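Aldehyde dehydrogenase (PDB 6K10) oxidises the carotenoid aldehyde 4,4'-diaponeurosporen-4-al to 4,4'-diaponeurosporenoic acid with NAD+, a step in the biosynthesis of the protective pigment staphyloxanthin. Local coordinates at residues G219-V224 against P254-V259; I239-F244 against D399-L404; T250-D255 against P370-L375; P327-H332 against P347-L352; L409-V414 against R421-Y426. The protein carries 1 engineered substitution. All blocks are in the same frame, centred on the assembly; numbering follows the deposited sequence.

Interaction 1: residues G219-V224 against P254-V259; sequences GGKSPV and PDYILV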
# COMPACT_ATOMS: atom_id res chain seq x y z
N GLY A 219 -0.40 11.26 -13.01
CA GLY A 219 -0.33 11.49 -14.43
C GLY A 219 1.04 11.17 -15.01
O GLY A 219 1.79 10.33 -14.50
N GLY A 220 1.35 11.84 -16.11
CA GLY A 220 2.50 11.57 -16.93
C GLY A 220 2.09 11.58 -18.38
O GLY A 220 0.98 11.98 -18.73
N LYS A 221 2.99 11.13 -19.25
CA LYS A 221 2.74 11.08 -20.69
C LYS A 221 2.83 9.62 -21.12
O LYS A 221 3.92 9.06 -21.23
CB LYS A 221 3.73 11.98 -21.43
CG LYS A 221 3.59 13.47 -21.07
CD LYS A 221 4.71 14.32 -21.65
CE LYS A 221 4.63 14.40 -23.16
NZ LYS A 221 3.42 15.13 -23.62
N SER A 222 1.67 9.01 -21.37
CA SER A 222 1.61 7.59 -21.70
C SER A 222 2.06 7.37 -23.14
O SER A 222 1.43 7.90 -24.06
CB SER A 222 0.19 7.06 -21.51
OG SER A 222 -0.25 7.20 -20.16
N PRO A 223 3.12 6.60 -23.38
CA PRO A 223 3.59 6.38 -24.75
C PRO A 223 2.90 5.22 -25.44
O PRO A 223 2.51 4.23 -24.82
CB PRO A 223 5.08 6.08 -24.55
CG PRO A 223 5.15 5.42 -23.21
CD PRO A 223 4.03 6.00 -22.38
N VAL A 224 2.76 5.35 -26.75
CA VAL A 224 2.38 4.24 -27.62
C VAL A 224 3.58 3.96 -28.52
O VAL A 224 4.05 4.86 -29.23
CB VAL A 224 1.13 4.56 -28.47
CG1 VAL A 224 0.80 3.41 -29.41
CG2 VAL A 224 -0.04 4.89 -27.57
N PRO A 254 -3.46 7.62 -24.91
CA PRO A 254 -2.20 7.79 -25.63
C PRO A 254 -1.78 9.26 -25.63
O PRO A 254 -2.46 10.11 -26.19
CB PRO A 254 -2.54 7.30 -27.04
CG PRO A 254 -3.56 6.25 -26.80
CD PRO A 254 -4.41 6.79 -25.67
N ASP A 255 -0.67 9.55 -24.96
CA ASP A 255 -0.19 10.92 -24.99
C ASP A 255 0.58 11.21 -26.27
O ASP A 255 0.28 12.17 -26.97
CB ASP A 255 0.68 11.22 -23.76
CG ASP A 255 1.08 12.68 -23.67
OD1 ASP A 255 2.06 13.08 -24.34
OD2 ASP A 255 0.38 13.43 -22.95
N TYR A 256 1.56 10.37 -26.60
CA TYR A 256 2.36 10.54 -27.81
C TYR A 256 2.68 9.17 -28.40
O TYR A 256 2.54 8.14 -27.74
CB TYR A 256 3.64 11.33 -27.52
CG TYR A 256 4.59 10.65 -26.56
CD1 TYR A 256 4.49 10.85 -25.19
CD2 TYR A 256 5.60 9.81 -27.02
CE1 TYR A 256 5.35 10.24 -24.30
CE2 TYR A 256 6.47 9.19 -26.14
CZ TYR A 256 6.34 9.41 -24.78
OH TYR A 256 7.20 8.79 -23.90
N ILE A 257 3.13 9.18 -29.65
CA ILE A 257 3.43 7.97 -30.39
C ILE A 257 4.92 7.95 -30.73
O ILE A 257 5.47 8.95 -31.20
CB ILE A 257 2.58 7.86 -31.67
CG1 ILE A 257 1.09 7.87 -31.32
CG2 ILE A 257 2.95 6.61 -32.47
CD1 ILE A 257 0.15 7.49 -32.46
N LEU A 258 5.57 6.81 -30.47
CA LEU A 258 6.89 6.49 -30.98
C LEU A 258 6.67 5.40 -32.03
O LEU A 258 6.35 4.26 -31.68
CB LEU A 258 7.82 6.00 -29.87
CG LEU A 258 8.33 7.04 -28.88
CD1 LEU A 258 8.87 6.34 -27.65
CD2 LEU A 258 9.41 7.93 -29.50
N VAL A 259 6.80 5.76 -33.30
CA VAL A 259 6.56 4.84 -34.41
C VAL A 259 7.86 4.60 -35.15
O VAL A 259 8.66 5.53 -35.33
CB VAL A 259 5.45 5.36 -35.36
CG1 VAL A 259 5.86 6.67 -36.03
CG2 VAL A 259 5.09 4.31 -36.40
O HOH W 1 6.71 9.27 -21.35
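Lys-221 NZ and Asp-255 OD1 form a short salt bridge of 2.6 Å, the ammonium meeting the syn side of the carboxylate oxygen about 23° out of its plane. The lysine chain reaches it by bending at its last two torsions (chi3 68°, chi4 66°), which folds CE and NZ back over the aspartate. Both charges have further partners: NZ also donates to the carbonyls of Ile-339 and Glu-342, and Asp-255 OD2 accepts from the backbone N of Ile-344. Next come the main-chain bonds. Asp-255 N donates to Ser-222 O at 2.8 Å; then the parallel pairing of Pro-223 with Tyr-256 and Val-224 with Ile-257 begins, Val-224 N donating to Tyr-256 O and Leu-258 N to Val-224 O (2.8 Å). These are neighbouring strands of a beta-alpha-beta unit whose connecting helix is 232-244. Outward from this, the Tyr-256 ring lies alongside Pro-223, whose CB comes within 3.6 Å of CZ, while a water joins Tyr-256 OH (2.6 Å) to Lys-221 O. On the sheet face that carries Val-224, CG2 of that residue meets Pro-254 CB at 3.5 Å. Ser-222 OG turns elsewhere, to Ser-372 OG. With its ammonium gripped by one carboxylate and two carbonyls, the lysine ties the entry of both strands to the loop containing 339-344, and its charge is probably well compensated there.

Interaction 2: residues I239-F244 against D399-L404; sequences ICFGKF and DTLMHL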
# COMPACT_ATOMS: atom_id res chain seq x y z
N ILE A 239 -5.84 2.94 -31.22
CA ILE A 239 -5.22 4.16 -30.71
C ILE A 239 -6.24 5.30 -30.66
O ILE A 239 -6.39 5.98 -29.64
CB ILE A 239 -3.99 4.55 -31.55
CG1 ILE A 239 -2.80 3.63 -31.26
CG2 ILE A 239 -3.59 6.00 -31.29
CD1 ILE A 239 -1.72 3.65 -32.33
N CYS A 240 -6.95 5.52 -31.77
CA CYS A 240 -7.93 6.60 -31.82
C CYS A 240 -9.04 6.39 -30.80
O CYS A 240 -9.54 7.35 -30.21
CB CYS A 240 -8.51 6.73 -33.23
SG CYS A 240 -7.41 7.47 -34.45
N PHE A 241 -9.45 5.13 -30.60
CA PHE A 241 -10.44 4.82 -29.59
C PHE A 241 -10.00 5.29 -28.20
O PHE A 241 -10.75 5.98 -27.50
CB PHE A 241 -10.71 3.31 -29.58
CG PHE A 241 -11.53 2.85 -28.40
CD1 PHE A 241 -12.90 3.01 -28.39
CD2 PHE A 241 -10.93 2.25 -27.31
CE1 PHE A 241 -13.65 2.59 -27.31
CE2 PHE A 241 -11.67 1.82 -26.23
CZ PHE A 241 -13.04 1.99 -26.23
N GLY A 242 -8.78 4.93 -27.80
CA GLY A 242 -8.29 5.33 -26.50
C GLY A 242 -7.87 6.78 -26.40
O GLY A 242 -7.88 7.35 -25.31
N LYS A 243 -7.50 7.39 -27.53
CA LYS A 243 -7.02 8.77 -27.52
C LYS A 243 -8.15 9.79 -27.54
O LYS A 243 -8.11 10.76 -26.79
CB LYS A 243 -6.08 9.01 -28.71
CG LYS A 243 -5.71 10.47 -28.93
CD LYS A 243 -5.00 11.03 -27.70
CE LYS A 243 -4.29 12.34 -28.01
NZ LYS A 243 -3.44 12.77 -26.86
N PHE A 244 -9.16 9.60 -28.39
CA PHE A 244 -10.14 10.64 -28.63
C PHE A 244 -11.47 10.40 -27.92
O PHE A 244 -12.38 11.23 -28.04
CB PHE A 244 -10.33 10.81 -30.14
CG PHE A 244 -9.08 11.29 -30.82
CD1 PHE A 244 -8.64 12.59 -30.62
CD2 PHE A 244 -8.31 10.43 -31.58
CE1 PHE A 244 -7.47 13.04 -31.21
CE2 PHE A 244 -7.14 10.87 -32.17
CZ PHE A 244 -6.72 12.18 -31.99
N ASP A 399 -3.63 -2.82 -28.04
CA ASP A 399 -4.86 -2.15 -27.65
C ASP A 399 -4.48 -0.91 -26.85
O ASP A 399 -3.32 -0.70 -26.52
CB ASP A 399 -5.78 -3.07 -26.82
CG ASP A 399 -7.25 -2.72 -26.98
OD1 ASP A 399 -7.57 -1.75 -27.70
OD2 ASP A 399 -8.09 -3.40 -26.36
N THR A 400 -5.48 -0.08 -26.57
CA THR A 400 -5.31 1.03 -25.63
C THR A 400 -6.53 1.12 -24.73
O THR A 400 -7.63 0.72 -25.12
CB THR A 400 -5.07 2.39 -26.32
OG1 THR A 400 -6.29 2.86 -26.91
CG2 THR A 400 -3.98 2.31 -27.39
N LEU A 401 -6.31 1.63 -23.52
CA LEU A 401 -7.35 2.02 -22.57
C LEU A 401 -8.08 0.84 -21.91
O LEU A 401 -8.40 0.91 -20.72
CB LEU A 401 -8.36 2.95 -23.25
CG LEU A 401 -9.61 3.38 -22.46
CD1 LEU A 401 -9.25 4.34 -21.35
CD2 LEU A 401 -10.63 4.01 -23.40
N MET A 402 -8.32 -0.24 -22.66
CA MET A 402 -9.24 -1.28 -22.20
C MET A 402 -8.71 -2.10 -21.02
O MET A 402 -9.49 -2.89 -20.46
CB MET A 402 -9.60 -2.22 -23.35
CG MET A 402 -10.45 -1.58 -24.44
SD MET A 402 -11.86 -0.67 -23.78
CE MET A 402 -12.95 -2.00 -23.29
N HIS A 403 -7.44 -1.96 -20.63
CA HIS A 403 -6.99 -2.69 -19.45
C HIS A 403 -7.65 -2.18 -18.17
O HIS A 403 -7.61 -2.88 -17.15
CB HIS A 403 -5.46 -2.63 -19.33
CG HIS A 403 -4.91 -1.25 -19.13
ND1 HIS A 403 -5.06 -0.25 -20.06
CD2 HIS A 403 -4.19 -0.72 -18.11
CE1 HIS A 403 -4.46 0.85 -19.62
NE2 HIS A 403 -3.92 0.59 -18.45
N LEU A 404 -8.27 -1.00 -18.22
CA LEU A 404 -9.07 -0.51 -17.10
C LEU A 404 -10.44 -1.16 -17.03
O LEU A 404 -11.10 -1.06 -15.99
CB LEU A 404 -9.25 1.01 -17.21
CG LEU A 404 -8.16 1.94 -16.64
CD1 LEU A 404 -6.82 1.69 -17.30
CD2 LEU A 404 -8.57 3.39 -16.81
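The helix turn 239-244 and the loop 399-404 approach each other most closely at Gly-242 and Leu-401, whose CA atoms are 5.2 Å apart. The helix is the crossover connection of a beta-alpha-beta unit, and the loop, which includes a 3-10 turn at 402-404, follows strand 394-397. Gly-242, with no side chain, lets the loop come close: Thr-400 OG1 sits 3.2 Å from Gly-242 CA. That hydroxyl takes the rotamer between the backbone N and the carbonyl carbon (chi1 73°), which turns it to the helix, where it bonds to the carbonyl O of Arg-238; the methyl CG2 is left to lie 4.0 Å from Ile-239 CA. Leu-401 continues the packing, with CB over Gly-242 CA and CD2 against Phe-241 CE2 at 3.7 Å, the two side chains crossing at about a right angle. The phenyl ring of Phe-241 extends to the loop, and its outer end is met by Met-402 in a Met-aromatic contact. His-449 of the second subunit packs on Phe-241, and Ile-438 of that subunit on Met-402, so this partly buried contact borders the dimer interface. The Met-402 chain, bent at chi2 and chi3, brings its sulfur to the ring edge, SD lying 4.7 Å from the Phe-241 centroid, 75° off the ring normal, and 3.5 Å from CE2.

Interaction 3: residues T250-D255 against P370-L375; sequences TSVAPD and PLSLYL. Engineered in segment 250-255: Ser-251 (natural residue Cys).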
# COMPACT_ATOMS: atom_id res chain seq x y z
N THR A 250 -7.99 11.95 -20.55
CA THR A 250 -7.88 10.67 -19.89
C THR A 250 -6.44 10.45 -19.45
O THR A 250 -5.51 10.71 -20.22
CB THR A 250 -8.33 9.52 -20.81
OG1 THR A 250 -9.62 9.83 -21.36
CG2 THR A 250 -8.43 8.21 -20.04
N SER A 251 -6.27 9.97 -18.22
CA SER A 251 -4.92 9.76 -17.70
C SER A 251 -4.20 8.61 -18.40
O SER A 251 -2.97 8.58 -18.42
CB SER A 251 -4.97 9.53 -16.19
OG SER A 251 -5.69 8.36 -15.88
N VAL A 252 -4.94 7.67 -18.98
CA VAL A 252 -4.35 6.56 -19.71
C VAL A 252 -4.56 6.71 -21.22
O VAL A 252 -4.37 5.76 -21.97
CB VAL A 252 -4.87 5.21 -19.20
CG1 VAL A 252 -4.58 5.06 -17.71
CG2 VAL A 252 -6.36 5.09 -19.46
N ALA A 253 -4.94 7.90 -21.66
CA ALA A 253 -5.01 8.16 -23.09
C ALA A 253 -3.61 8.14 -23.69
O ALA A 253 -2.65 8.57 -23.06
CB ALA A 253 -5.67 9.51 -23.37
N PRO A 254 -3.46 7.62 -24.91
CA PRO A 254 -2.20 7.79 -25.63
C PRO A 254 -1.78 9.26 -25.63
O PRO A 254 -2.46 10.11 -26.19
CB PRO A 254 -2.54 7.30 -27.04
CG PRO A 254 -3.56 6.25 -26.80
CD PRO A 254 -4.41 6.79 -25.67
N ASP A 255 -0.67 9.55 -24.96
CA ASP A 255 -0.19 10.92 -24.99
C ASP A 255 0.58 11.21 -26.27
O ASP A 255 0.28 12.17 -26.97
CB ASP A 255 0.68 11.22 -23.76
CG ASP A 255 1.08 12.68 -23.67
OD1 ASP A 255 2.06 13.08 -24.34
OD2 ASP A 255 0.38 13.43 -22.95
N PRO A 370 5.20 6.31 -16.66
CA PRO A 370 3.84 6.77 -16.98
C PRO A 370 2.78 5.84 -16.41
O PRO A 370 3.03 4.68 -16.09
CB PRO A 370 3.83 6.75 -18.51
CG PRO A 370 4.77 5.64 -18.86
CD PRO A 370 5.83 5.60 -17.79
N LEU A 371 1.57 6.39 -16.30
CA LEU A 371 0.44 5.62 -15.79
C LEU A 371 0.12 4.45 -16.71
O LEU A 371 -0.26 3.37 -16.24
CB LEU A 371 -0.78 6.51 -15.62
CG LEU A 371 -2.05 5.86 -15.06
CD1 LEU A 371 -1.74 4.96 -13.88
CD2 LEU A 371 -3.04 6.93 -14.65
N SER A 372 0.25 4.64 -18.02
CA SER A 372 0.00 3.56 -18.95
C SER A 372 1.06 3.57 -20.05
O SER A 372 1.73 4.57 -20.30
CB SER A 372 -1.41 3.64 -19.55
OG SER A 372 -1.54 4.74 -20.42
N LEU A 373 1.21 2.41 -20.68
CA LEU A 373 2.06 2.26 -21.86
C LEU A 373 1.39 1.27 -22.80
O LEU A 373 0.80 0.29 -22.36
CB LEU A 373 3.47 1.77 -21.50
CG LEU A 373 4.46 1.56 -22.65
CD1 LEU A 373 5.87 1.95 -22.25
CD2 LEU A 373 4.43 0.12 -23.15
N TYR A 374 1.50 1.54 -24.10
CA TYR A 374 0.92 0.68 -25.12
C TYR A 374 1.97 0.33 -26.15
O TYR A 374 2.80 1.17 -26.52
CB TYR A 374 -0.29 1.34 -25.77
CG TYR A 374 -1.29 1.87 -24.77
CD1 TYR A 374 -2.11 1.01 -24.07
CD2 TYR A 374 -1.38 3.24 -24.50
CE1 TYR A 374 -3.02 1.48 -23.13
CE2 TYR A 374 -2.29 3.72 -23.57
CZ TYR A 374 -3.10 2.84 -22.89
OH TYR A 374 -4.00 3.33 -21.97
N LEU A 375 1.94 -0.92 -26.61
CA LEU A 375 2.82 -1.39 -27.67
C LEU A 375 1.99 -2.08 -28.73
O LEU A 375 1.20 -2.98 -28.41
CB LEU A 375 3.89 -2.35 -27.13
CG LEU A 375 4.65 -3.12 -28.21
CD1 LEU A 375 5.51 -2.17 -29.04
CD2 LEU A 375 5.49 -4.22 -27.61
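Tyr-374 OH donates to Val-252 O over only 2.5 Å, a very short bond at the tight centre of this contact. The carbonyl oxygen lies near the plane of the phenol ring, at its edge, and the ring comes in at about a right angle to the valine side chain. CG of Tyr-374 stands opposite its carbonyl carbon (chi1 -50°), which sends the ring from strand 372-375 across to the loop 250-255. Ser-372 OG also comes near Val-252 O, at 3.4 Å, but any bond there is weak; the stronger partner of this hydroxyl is Ser-222 OG. Ser-372 CB packs against Val-252 CB at 3.8 Å, and Val-252 CG1 touches Leu-371 CG, also at 3.8 Å. Val-252 belongs to a type I beta turn, Thr-250 to Ala-253, which presents Ser-251, an engineered replacement of the natural cysteine at the predicted active-site position of the aldehyde dehydrogenase fold. The strand, a member of the mixed sheet that also contains 223-226, thus holds the turn by its last carbonyl but one. Away from this centre the fit is looser: Pro-254 CD stays 4.3 Å from Tyr-374 CE2. Ser-251 forms the partly exposed end, beside Leu-371 CD2; it has two conformers, which leaves the approach of its OG uncertain. Leu-371 also approaches Glu-217, the other predicted active-site residue, to about 4 Å between side chains.

Interaction 4: residues P327-H332 against P347-L352; sequences PTLLDH and PILPIL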
# COMPACT_ATOMS: atom_id res chain seq x y z
N PRO A 327 -9.76 16.64 -33.34
CA PRO A 327 -8.67 15.66 -33.29
C PRO A 327 -7.52 16.08 -34.19
O PRO A 327 -7.71 16.36 -35.38
CB PRO A 327 -9.34 14.37 -33.78
CG PRO A 327 -10.74 14.51 -33.33
CD PRO A 327 -11.07 15.98 -33.48
N THR A 328 -6.32 16.13 -33.62
CA THR A 328 -5.17 16.72 -34.29
C THR A 328 -3.98 15.77 -34.21
O THR A 328 -3.65 15.28 -33.13
CB THR A 328 -4.81 18.07 -33.67
OG1 THR A 328 -5.95 18.94 -33.72
CG2 THR A 328 -3.65 18.71 -34.42
N LEU A 329 -3.34 15.53 -35.35
CA LEU A 329 -2.12 14.75 -35.43
C LEU A 329 -0.95 15.67 -35.75
O LEU A 329 -1.08 16.59 -36.56
CB LEU A 329 -2.22 13.66 -36.50
CG LEU A 329 -3.42 12.72 -36.44
CD1 LEU A 329 -3.35 11.69 -37.56
CD2 LEU A 329 -3.51 12.03 -35.09
N LEU A 330 0.20 15.42 -35.12
CA LEU A 330 1.41 16.19 -35.35
C LEU A 330 2.53 15.27 -35.82
O LEU A 330 2.69 14.16 -35.30
CB LEU A 330 1.87 16.92 -34.08
CG LEU A 330 0.87 17.80 -33.34
CD1 LEU A 330 1.50 18.28 -32.04
CD2 LEU A 330 0.43 18.97 -34.20
N ASP A 331 3.30 15.74 -36.79
CA ASP A 331 4.42 15.00 -37.34
C ASP A 331 5.71 15.77 -37.10
O ASP A 331 5.69 16.97 -36.81
CB ASP A 331 4.23 14.74 -38.84
CG ASP A 331 5.13 13.65 -39.38
OD1 ASP A 331 5.82 12.99 -38.57
OD2 ASP A 331 5.16 13.46 -40.61
N HIS A 332 6.84 15.06 -37.20
CA HIS A 332 8.17 15.65 -37.04
C HIS A 332 8.36 16.28 -35.66
O HIS A 332 9.06 17.28 -35.51
CB HIS A 332 8.47 16.68 -38.14
CG HIS A 332 8.29 16.15 -39.53
ND1 HIS A 332 7.34 16.64 -40.40
CD2 HIS A 332 8.94 15.16 -40.20
CE1 HIS A 332 7.42 15.99 -41.54
NE2 HIS A 332 8.37 15.09 -41.45
N PRO A 347 -7.02 16.36 -27.24
CA PRO A 347 -7.05 15.63 -28.52
C PRO A 347 -5.94 16.04 -29.49
O PRO A 347 -6.18 16.24 -30.69
CB PRO A 347 -8.43 15.99 -29.06
CG PRO A 347 -8.65 17.39 -28.58
CD PRO A 347 -7.94 17.51 -27.24
N ILE A 348 -4.73 16.17 -28.97
CA ILE A 348 -3.54 16.41 -29.79
C ILE A 348 -2.64 15.20 -29.65
O ILE A 348 -2.29 14.80 -28.53
CB ILE A 348 -2.81 17.69 -29.36
CG1 ILE A 348 -3.76 18.89 -29.36
CG2 ILE A 348 -1.63 17.96 -30.28
CD1 ILE A 348 -3.13 20.17 -28.87
N LEU A 349 -2.27 14.60 -30.78
CA LEU A 349 -1.48 13.37 -30.78
C LEU A 349 -0.18 13.57 -31.54
O LEU A 349 -0.16 13.48 -32.78
CB LEU A 349 -2.29 12.22 -31.39
CG LEU A 349 -1.66 10.83 -31.30
CD1 LEU A 349 -1.44 10.44 -29.84
CD2 LEU A 349 -2.54 9.82 -32.00
N PRO A 350 0.93 13.84 -30.85
CA PRO A 350 2.21 13.99 -31.54
C PRO A 350 2.80 12.64 -31.91
O PRO A 350 2.66 11.65 -31.18
CB PRO A 350 3.09 14.70 -30.51
CG PRO A 350 2.47 14.38 -29.19
CD PRO A 350 1.01 14.19 -29.43
N ILE A 351 3.47 12.60 -33.06
CA ILE A 351 4.04 11.37 -33.61
C ILE A 351 5.54 11.58 -33.78
O ILE A 351 5.96 12.45 -34.56
CB ILE A 351 3.37 10.98 -34.93
CG1 ILE A 351 1.89 10.69 -34.70
CG2 ILE A 351 4.07 9.79 -35.56
CD1 ILE A 351 1.08 10.61 -35.97
N LEU A 352 6.33 10.80 -33.06
CA LEU A 352 7.79 10.83 -33.15
C LEU A 352 8.28 9.51 -33.73
O LEU A 352 7.69 8.45 -33.51
CB LEU A 352 8.44 11.05 -31.77
CG LEU A 352 8.18 12.34 -30.98
CD1 LEU A 352 6.81 12.35 -30.32
CD2 LEU A 352 9.28 12.53 -29.94
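Parallel strand pairing in the mixed sheet of the domain that carries the predicted nucleophile position joins 328-330 to 348-352, with short-segment axes 4.6 Å apart and 21° from exact alignment. Four main-chain bonds stitch the pair: Thr-328 N to Pro-347 O, Leu-349 N to Thr-328 O (2.8 Å), Leu-330 N to Leu-349 O (3.1 Å) and Ile-351 N to Leu-330 O (2.8 Å). The third reaches its acceptor from above the carbonyl plane, 41° out of it, and the fourth is tilted by 29°. Pro-350 lies between the two donors Leu-349 N and Ile-351 N and takes no N-H from this pairing. On one face Leu-330 CD1 rests on Ile-348 CG2 at 3.6 Å, the chains meeting at a slant, with Pro-350 CB farther off at 4.2 Å. On the other, Leu-329 and Leu-349 run side by side in the same direction, with Leu-329 CD2 3.9 Å from Leu-349 CB. Leu-349 also packs on Ile-239 and Lys-243 of helix 232-244, while Leu-329 touches Leu-271 of helix 264-279; strand 312-314 flanks 324-330, and strand 256-260 pairs with 348-354 across its other edge.

Interaction 5: residues L409-V414 against R421-Y426; sequences LPFGGV and RYHGKY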
# COMPACT_ATOMS: atom_id res chain seq x y z
N LEU A 409 -8.25 -6.67 -12.95
CA LEU A 409 -6.92 -6.10 -13.12
C LEU A 409 -6.78 -4.88 -12.22
O LEU A 409 -7.58 -3.94 -12.36
CB LEU A 409 -6.69 -5.72 -14.58
CG LEU A 409 -6.49 -6.84 -15.59
CD1 LEU A 409 -6.26 -6.26 -16.97
CD2 LEU A 409 -5.33 -7.74 -15.20
N PRO A 410 -5.81 -4.83 -11.31
CA PRO A 410 -5.62 -3.61 -10.53
C PRO A 410 -5.24 -2.44 -11.43
O PRO A 410 -4.51 -2.61 -12.42
CB PRO A 410 -4.48 -3.98 -9.57
CG PRO A 410 -3.76 -5.09 -10.26
CD PRO A 410 -4.83 -5.87 -10.96
N PHE A 411 -5.76 -1.27 -11.10
CA PHE A 411 -5.51 -0.06 -11.88
C PHE A 411 -4.81 0.96 -11.00
O PHE A 411 -5.36 1.39 -9.99
CB PHE A 411 -6.82 0.52 -12.43
CG PHE A 411 -6.66 1.89 -13.03
CD1 PHE A 411 -5.65 2.15 -13.95
CD2 PHE A 411 -7.51 2.93 -12.67
CE1 PHE A 411 -5.50 3.41 -14.49
CE2 PHE A 411 -7.36 4.19 -13.22
CZ PHE A 411 -6.35 4.43 -14.13
N GLY A 412 -3.60 1.34 -11.39
CA GLY A 412 -2.83 2.30 -10.62
C GLY A 412 -1.50 2.56 -11.29
O GLY A 412 -1.12 1.88 -12.24
N GLY A 413 -0.80 3.56 -10.77
CA GLY A 413 0.47 3.98 -11.32
C GLY A 413 1.66 3.48 -10.51
O GLY A 413 1.55 2.65 -9.61
N VAL A 414 2.83 4.01 -10.87
CA VAL A 414 4.08 3.69 -10.19
C VAL A 414 5.01 4.88 -10.39
O VAL A 414 4.99 5.53 -11.43
CB VAL A 414 4.69 2.37 -10.73
CG1 VAL A 414 5.03 2.49 -12.22
CG2 VAL A 414 5.92 1.98 -9.93
N ARG A 421 -3.72 1.26 -5.86
CA ARG A 421 -4.49 0.71 -6.97
C ARG A 421 -5.92 0.45 -6.53
O ARG A 421 -6.21 0.38 -5.34
CB ARG A 421 -3.85 -0.57 -7.50
CG ARG A 421 -4.06 -1.77 -6.58
CD ARG A 421 -2.77 -2.25 -5.96
NE ARG A 421 -2.96 -3.46 -5.16
CZ ARG A 421 -2.40 -4.63 -5.45
NH1 ARG A 421 -2.63 -5.69 -4.68
NH2 ARG A 421 -1.62 -4.74 -6.52
N TYR A 422 -6.81 0.31 -7.51
CA TYR A 422 -8.22 -0.00 -7.21
C TYR A 422 -8.86 -0.64 -8.44
O TYR A 422 -8.16 -1.10 -9.35
CB TYR A 422 -8.97 1.24 -6.72
CG TYR A 422 -9.25 2.33 -7.74
CD1 TYR A 422 -8.22 2.99 -8.40
CD2 TYR A 422 -10.56 2.72 -8.02
CE1 TYR A 422 -8.48 3.99 -9.32
CE2 TYR A 422 -10.83 3.73 -8.94
CZ TYR A 422 -9.79 4.36 -9.58
OH TYR A 422 -10.05 5.36 -10.50
N HIS A 423 -10.19 -0.63 -8.46
CA HIS A 423 -11.08 -1.41 -9.32
C HIS A 423 -11.38 -2.78 -8.72
O HIS A 423 -10.48 -3.47 -8.22
CB HIS A 423 -10.55 -1.60 -10.75
CG HIS A 423 -10.61 -0.37 -11.58
ND1 HIS A 423 -10.28 -0.36 -12.92
CD2 HIS A 423 -10.96 0.90 -11.27
CE1 HIS A 423 -10.43 0.86 -13.40
NE2 HIS A 423 -10.84 1.65 -12.42
N GLY A 424 -12.65 -3.18 -8.78
CA GLY A 424 -13.05 -4.49 -8.30
C GLY A 424 -12.72 -4.68 -6.84
O GLY A 424 -12.96 -3.79 -6.01
N LYS A 425 -12.16 -5.85 -6.51
CA LYS A 425 -11.79 -6.12 -5.13
C LYS A 425 -10.65 -5.22 -4.65
O LYS A 425 -10.52 -4.97 -3.45
CB LYS A 425 -11.40 -7.60 -4.98
CG LYS A 425 -11.10 -8.01 -3.54
CD LYS A 425 -10.86 -9.50 -3.40
CE LYS A 425 -10.62 -9.86 -1.93
NZ LYS A 425 -9.32 -9.34 -1.42
N TYR A 426 -9.83 -4.71 -5.58
CA TYR A 426 -8.75 -3.81 -5.17
C TYR A 426 -9.29 -2.51 -4.59
O TYR A 426 -8.63 -1.90 -3.73
CB TYR A 426 -7.82 -3.54 -6.35
CG TYR A 426 -7.17 -4.79 -6.89
CD1 TYR A 426 -6.03 -5.32 -6.29
CD2 TYR A 426 -7.69 -5.44 -8.00
CE1 TYR A 426 -5.44 -6.47 -6.77
CE2 TYR A 426 -7.10 -6.59 -8.49
CZ TYR A 426 -5.98 -7.10 -7.88
OH TYR A 426 -5.39 -8.24 -8.37
O HOH W 2 -8.97 -2.55 -14.08
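A single antiparallel bridge, backed by aromatic packing, closes the short excursion that holds strand 418-419 beside the predicted active site and the subunit interface. Phe-411 and Tyr-422 form a hydrogen-bonded pair, Phe-411 N to Tyr-422 O (3.0 Å) and Tyr-422 N to Phe-411 O (3.1 Å). Their side chains point the same way and, with His-423, make an aromatic cluster: the Phe-411 and Tyr-422 planes are turned 42° from each other, and Phe-411 CB lies over a face of the imidazole, 3.8 Å from the His-423 centroid. Both Phe-411 and Tyr-422 touch Glu-217. Arg-421 CG meets Pro-410 CB at 3.7 Å, while its NH2 makes a salt bridge to Glu-434 of the second subunit. A water lies between Leu-409 O and His-423 ND1, its oxygen 2.8 Å from ND1. Pro-410 lies over the face of the Tyr-426 ring, at the start of helix 425-430, in a CH-pi contact, CB standing 3.6 Å from the centroid, directly on the ring normal.

In the fold
Interactions 1, 3 and 4 share one mixed sheet: 372-376 pairs with 223-226, 223-226 with 256-260, 256-260 with 348-354, and 348-354 with 324-330. Interactions 1 and 3 lie 6 Å apart between centres; they share Pro-254 and Asp-255, and Pro-223 O meets Tyr-374 N at 3.0 Å. Lys-243, on the helix of interaction 2, donates to Pro-254 O (NZ to O 2.9 Å), tying that helix to both. The predicted active-site residue Ser-251 belongs to interaction 3, and interaction 5 adjoins it, Val-252 CG1 meeting Phe-411 CE1 at 3.7 Å; Leu-404 of interaction 2 also packs on Phe-411. Interactions 2 and 5 both reach the second subunit. Interaction 4 lies away from the predicted active site, its centre 30 Å from that of interaction 5.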